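Long-range contact in P35 antigen (Borrelia burgdorferi, PDB 4ALY), which is an outer surface lipoprotein of the Lyme disease spirochaete, critical to ensure infection after a tick bite: residues E71-S83 against K200-T214. Numbering follows the deposited sequence.
Sequences EVAKLIQKILDRS and KPNLETLYNDFEKLT
The F210 ring takes CB of R82 over one face, offset toward the rim and 4.1 Å from F210 CD2, while S83 OG meets its edge, 3.4 Å from F210 CZ. That hydroxyl is turned back on its own helix, where it and S83 N bond to I79 O from opposite faces of the carbonyl plane. At the Y207 ring, I79 CG1 lies at the edge; L75 CD2, K78 CD and R82 CD come in obliquely. Y207 turns its CG away from its own backbone N (chi1 174°), which drops the ring into the hole among L75, K78, I79 and R82. The R82 chain, bent at chi3 (99°), passes F210 CB with NE at 3.5 Å and brings NH2 to 2.9 Å from T214 OG1 at the guanidinium edge. R82 in turn sits among Y207, F210, E211 and T214, and this reciprocal knobs-into-holes packing joins helices 70-95 and 200-233 of this all-helical Borrelia lipoprotein, their segments crossing at 34° with axes 10.0 Å apart at closest approach. Toward the N-terminal ends the contact is mainly aliphatic: L203 CD1 lies 3.7 Å from I76 CD1 and also meets V72 CG1, and L75 CD1 touches L203 CB at 3.8 Å, bordered by the E204 carboxylate. Helix 163-189 adds I188 against both S83 and F210.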
# COMPACT_ATOMS: atom_id res chain seq x y z
N GLU A 71 15.05 0.06 28.43
CA GLU A 71 13.90 -0.24 27.58
C GLU A 71 13.53 0.96 26.66
O GLU A 71 13.36 0.78 25.43
CB GLU A 71 12.72 -0.68 28.42
CG GLU A 71 11.99 -1.93 27.94
CD GLU A 71 11.40 -2.74 29.10
OE1 GLU A 71 12.18 -3.21 29.95
OE2 GLU A 71 10.16 -2.93 29.17
N VAL A 72 13.43 2.18 27.21
CA VAL A 72 13.19 3.38 26.37
C VAL A 72 14.23 3.54 25.25
O VAL A 72 13.86 3.81 24.10
CB VAL A 72 13.01 4.70 27.20
CG1 VAL A 72 13.13 5.97 26.35
CG2 VAL A 72 11.67 4.68 27.90
N ALA A 73 15.52 3.34 25.58
CA ALA A 73 16.60 3.49 24.59
C ALA A 73 16.45 2.53 23.41
O ALA A 73 16.67 2.92 22.27
CB ALA A 73 17.97 3.34 25.23
N LYS A 74 16.07 1.29 23.72
CA LYS A 74 15.71 0.26 22.76
C LYS A 74 14.53 0.64 21.85
O LYS A 74 14.65 0.53 20.62
CB LYS A 74 15.41 -1.07 23.47
CG LYS A 74 16.59 -2.02 23.45
CD LYS A 74 16.11 -3.45 23.31
CE LYS A 74 16.31 -4.22 24.62
NZ LYS A 74 17.68 -4.06 25.18
N LEU A 75 13.42 1.11 22.45
CA LEU A 75 12.25 1.53 21.70
C LEU A 75 12.59 2.59 20.67
O LEU A 75 12.14 2.47 19.55
CB LEU A 75 11.15 2.10 22.58
CG LEU A 75 9.95 1.27 23.02
CD1 LEU A 75 9.11 2.11 23.96
CD2 LEU A 75 9.07 0.82 21.87
N ILE A 76 13.36 3.61 21.06
CA ILE A 76 13.78 4.67 20.12
C ILE A 76 14.48 3.97 18.96
O ILE A 76 14.04 4.04 17.83
CB ILE A 76 14.81 5.68 20.72
CG1 ILE A 76 14.53 6.04 22.21
CG2 ILE A 76 14.95 6.91 19.85
CD1 ILE A 76 13.52 7.13 22.49
N GLN A 77 15.59 3.31 19.28
CA GLN A 77 16.37 2.53 18.33
C GLN A 77 15.52 1.67 17.38
O GLN A 77 15.72 1.74 16.21
CB GLN A 77 17.41 1.65 19.05
CG GLN A 77 18.82 2.23 19.08
CD GLN A 77 19.55 2.10 17.74
OE1 GLN A 77 19.94 3.10 17.14
NE2 GLN A 77 19.73 0.86 17.26
N LYS A 78 14.58 0.87 17.90
CA LYS A 78 13.76 -0.02 17.06
C LYS A 78 12.82 0.76 16.17
O LYS A 78 12.66 0.42 15.01
CB LYS A 78 12.92 -0.95 17.90
CG LYS A 78 13.50 -2.31 18.20
CD LYS A 78 12.56 -2.98 19.20
CE LYS A 78 13.16 -4.23 19.82
NZ LYS A 78 13.27 -5.31 18.79
N ILE A 79 12.19 1.79 16.71
CA ILE A 79 11.41 2.75 15.92
C ILE A 79 12.22 3.47 14.82
O ILE A 79 11.73 3.67 13.69
CB ILE A 79 10.79 3.78 16.85
CG1 ILE A 79 9.65 3.14 17.65
CG2 ILE A 79 10.37 5.06 16.10
CD1 ILE A 79 9.37 3.91 18.94
N LEU A 80 13.44 3.89 15.16
CA LEU A 80 14.30 4.56 14.19
C LEU A 80 14.81 3.61 13.12
O LEU A 80 14.97 4.05 11.99
CB LEU A 80 15.49 5.26 14.86
CG LEU A 80 15.19 6.57 15.60
CD1 LEU A 80 16.50 7.27 15.96
CD2 LEU A 80 14.25 7.44 14.79
N ASP A 81 15.08 2.35 13.49
CA ASP A 81 15.43 1.35 12.50
C ASP A 81 14.23 1.10 11.53
O ASP A 81 14.40 1.27 10.33
CB ASP A 81 15.93 0.03 13.13
CG ASP A 81 17.20 0.20 13.97
OD1 ASP A 81 17.86 1.29 13.93
OD2 ASP A 81 17.51 -0.76 14.73
N ARG A 82 13.06 0.71 12.07
CA ARG A 82 11.83 0.58 11.30
C ARG A 82 11.54 1.77 10.35
O ARG A 82 11.32 1.54 9.15
CB ARG A 82 10.64 0.18 12.19
CG ARG A 82 10.58 -1.33 12.46
CD ARG A 82 9.51 -1.78 13.48
NE ARG A 82 8.29 -2.31 12.81
CZ ARG A 82 7.81 -3.55 12.95
NH1 ARG A 82 8.42 -4.40 13.76
NH2 ARG A 82 6.71 -3.92 12.29
N SER A 83 11.63 3.01 10.83
CA SER A 83 11.49 4.24 9.98
C SER A 83 12.61 4.44 8.94
O SER A 83 12.37 4.93 7.82
CB SER A 83 11.45 5.54 10.83
OG SER A 83 10.37 5.55 11.72
N LYS A 200 6.95 7.35 27.56
CA LYS A 200 7.01 6.02 26.99
C LYS A 200 5.66 5.39 26.52
O LYS A 200 5.66 4.54 25.62
CB LYS A 200 7.94 5.01 27.73
CG LYS A 200 7.19 3.88 28.43
CD LYS A 200 7.79 2.50 28.37
CE LYS A 200 6.87 1.60 29.22
NZ LYS A 200 6.97 0.12 29.01
N PRO A 201 4.50 5.78 27.09
CA PRO A 201 3.25 5.41 26.37
C PRO A 201 3.14 5.80 24.83
O PRO A 201 2.75 4.96 24.00
CB PRO A 201 2.16 6.12 27.21
CG PRO A 201 2.73 6.06 28.61
CD PRO A 201 4.24 6.09 28.51
N ASN A 202 3.46 7.05 24.49
CA ASN A 202 3.65 7.53 23.11
C ASN A 202 4.67 6.72 22.26
O ASN A 202 4.32 6.22 21.17
CB ASN A 202 4.07 9.00 23.15
CG ASN A 202 2.98 9.89 23.72
OD1 ASN A 202 1.90 9.41 24.05
ND2 ASN A 202 3.25 11.20 23.80
N LEU A 203 5.91 6.60 22.74
CA LEU A 203 6.89 5.67 22.14
C LEU A 203 6.37 4.26 21.90
O LEU A 203 6.74 3.63 20.92
CB LEU A 203 8.20 5.63 22.92
CG LEU A 203 8.96 6.95 23.07
CD1 LEU A 203 10.17 6.75 23.96
CD2 LEU A 203 9.40 7.53 21.74
N GLU A 204 5.47 3.78 22.75
CA GLU A 204 4.89 2.43 22.55
C GLU A 204 3.89 2.39 21.41
O GLU A 204 3.84 1.43 20.65
CB GLU A 204 4.19 1.88 23.83
CG GLU A 204 5.13 1.31 24.87
CD GLU A 204 5.90 0.11 24.36
OE1 GLU A 204 5.54 -0.43 23.29
OE2 GLU A 204 6.86 -0.31 25.03
N THR A 205 3.04 3.41 21.37
CA THR A 205 1.97 3.47 20.43
C THR A 205 2.58 3.62 19.03
O THR A 205 2.24 2.86 18.09
CB THR A 205 1.00 4.62 20.75
OG1 THR A 205 0.17 4.20 21.83
CG2 THR A 205 0.09 4.94 19.53
N LEU A 206 3.53 4.52 18.91
CA LEU A 206 4.09 4.72 17.58
C LEU A 206 4.83 3.47 17.12
O LEU A 206 4.72 3.03 15.97
CB LEU A 206 4.79 6.11 17.44
CG LEU A 206 6.26 6.43 17.51
CD1 LEU A 206 6.52 7.74 18.26
CD2 LEU A 206 6.96 5.27 18.17
N TYR A 207 5.43 2.78 18.08
CA TYR A 207 6.01 1.49 17.78
C TYR A 207 4.94 0.41 17.49
O TYR A 207 5.11 -0.41 16.56
CB TYR A 207 6.94 1.06 18.89
CG TYR A 207 7.41 -0.33 18.67
CD1 TYR A 207 8.49 -0.62 17.79
CD2 TYR A 207 6.74 -1.38 19.26
CE1 TYR A 207 8.89 -1.94 17.58
CE2 TYR A 207 7.12 -2.67 19.04
CZ TYR A 207 8.17 -2.95 18.22
OH TYR A 207 8.45 -4.27 18.09
N ASN A 208 3.86 0.41 18.26
CA ASN A 208 2.71 -0.44 17.94
C ASN A 208 2.04 -0.04 16.61
O ASN A 208 1.58 -0.90 15.87
CB ASN A 208 1.73 -0.48 19.11
CG ASN A 208 2.27 -1.28 20.30
OD1 ASN A 208 2.89 -2.34 20.12
ND2 ASN A 208 2.05 -0.78 21.51
N ASP A 209 1.98 1.25 16.31
CA ASP A 209 1.46 1.68 15.03
C ASP A 209 2.18 0.96 13.86
O ASP A 209 1.53 0.40 12.98
CB ASP A 209 1.51 3.20 14.95
CG ASP A 209 0.38 3.87 15.80
OD1 ASP A 209 -0.41 3.12 16.43
OD2 ASP A 209 0.25 5.13 15.80
N PHE A 210 3.51 0.88 13.91
CA PHE A 210 4.28 0.12 12.90
C PHE A 210 3.82 -1.30 12.76
O PHE A 210 3.75 -1.81 11.65
CB PHE A 210 5.80 0.16 13.13
CG PHE A 210 6.42 1.39 12.57
CD1 PHE A 210 6.10 1.80 11.24
CD2 PHE A 210 7.25 2.20 13.35
CE1 PHE A 210 6.63 2.98 10.69
CE2 PHE A 210 7.77 3.38 12.82
CZ PHE A 210 7.47 3.78 11.50
N GLU A 211 3.50 -1.92 13.88
CA GLU A 211 3.02 -3.29 13.87
C GLU A 211 1.71 -3.51 13.19
O GLU A 211 1.52 -4.55 12.55
CB GLU A 211 2.91 -3.78 15.30
CG GLU A 211 3.90 -4.89 15.58
CD GLU A 211 4.44 -4.87 17.00
OE1 GLU A 211 3.86 -4.23 17.91
OE2 GLU A 211 5.49 -5.52 17.19
N LYS A 212 0.78 -2.58 13.36
CA LYS A 212 -0.50 -2.71 12.69
C LYS A 212 -0.35 -2.43 11.20
O LYS A 212 -0.89 -3.15 10.36
CB LYS A 212 -1.57 -1.83 13.34
CG LYS A 212 -2.14 -2.52 14.57
CD LYS A 212 -2.64 -1.50 15.57
CE LYS A 212 -2.20 -1.83 16.99
NZ LYS A 212 -2.39 -0.53 17.67
N LEU A 213 0.44 -1.42 10.88
CA LEU A 213 0.81 -1.16 9.52
C LEU A 213 1.38 -2.38 8.80
O LEU A 213 0.90 -2.69 7.70
CB LEU A 213 1.78 -0.00 9.47
CG LEU A 213 1.31 1.31 8.85
CD1 LEU A 213 -0.19 1.52 8.71
CD2 LEU A 213 2.06 2.48 9.49
N THR A 214 2.35 -3.08 9.43
CA THR A 214 2.98 -4.32 8.90
C THR A 214 1.90 -5.38 8.71
O THR A 214 1.92 -6.16 7.77
CB THR A 214 4.06 -4.86 9.85
OG1 THR A 214 5.23 -4.01 9.78
CG2 THR A 214 4.48 -6.35 9.52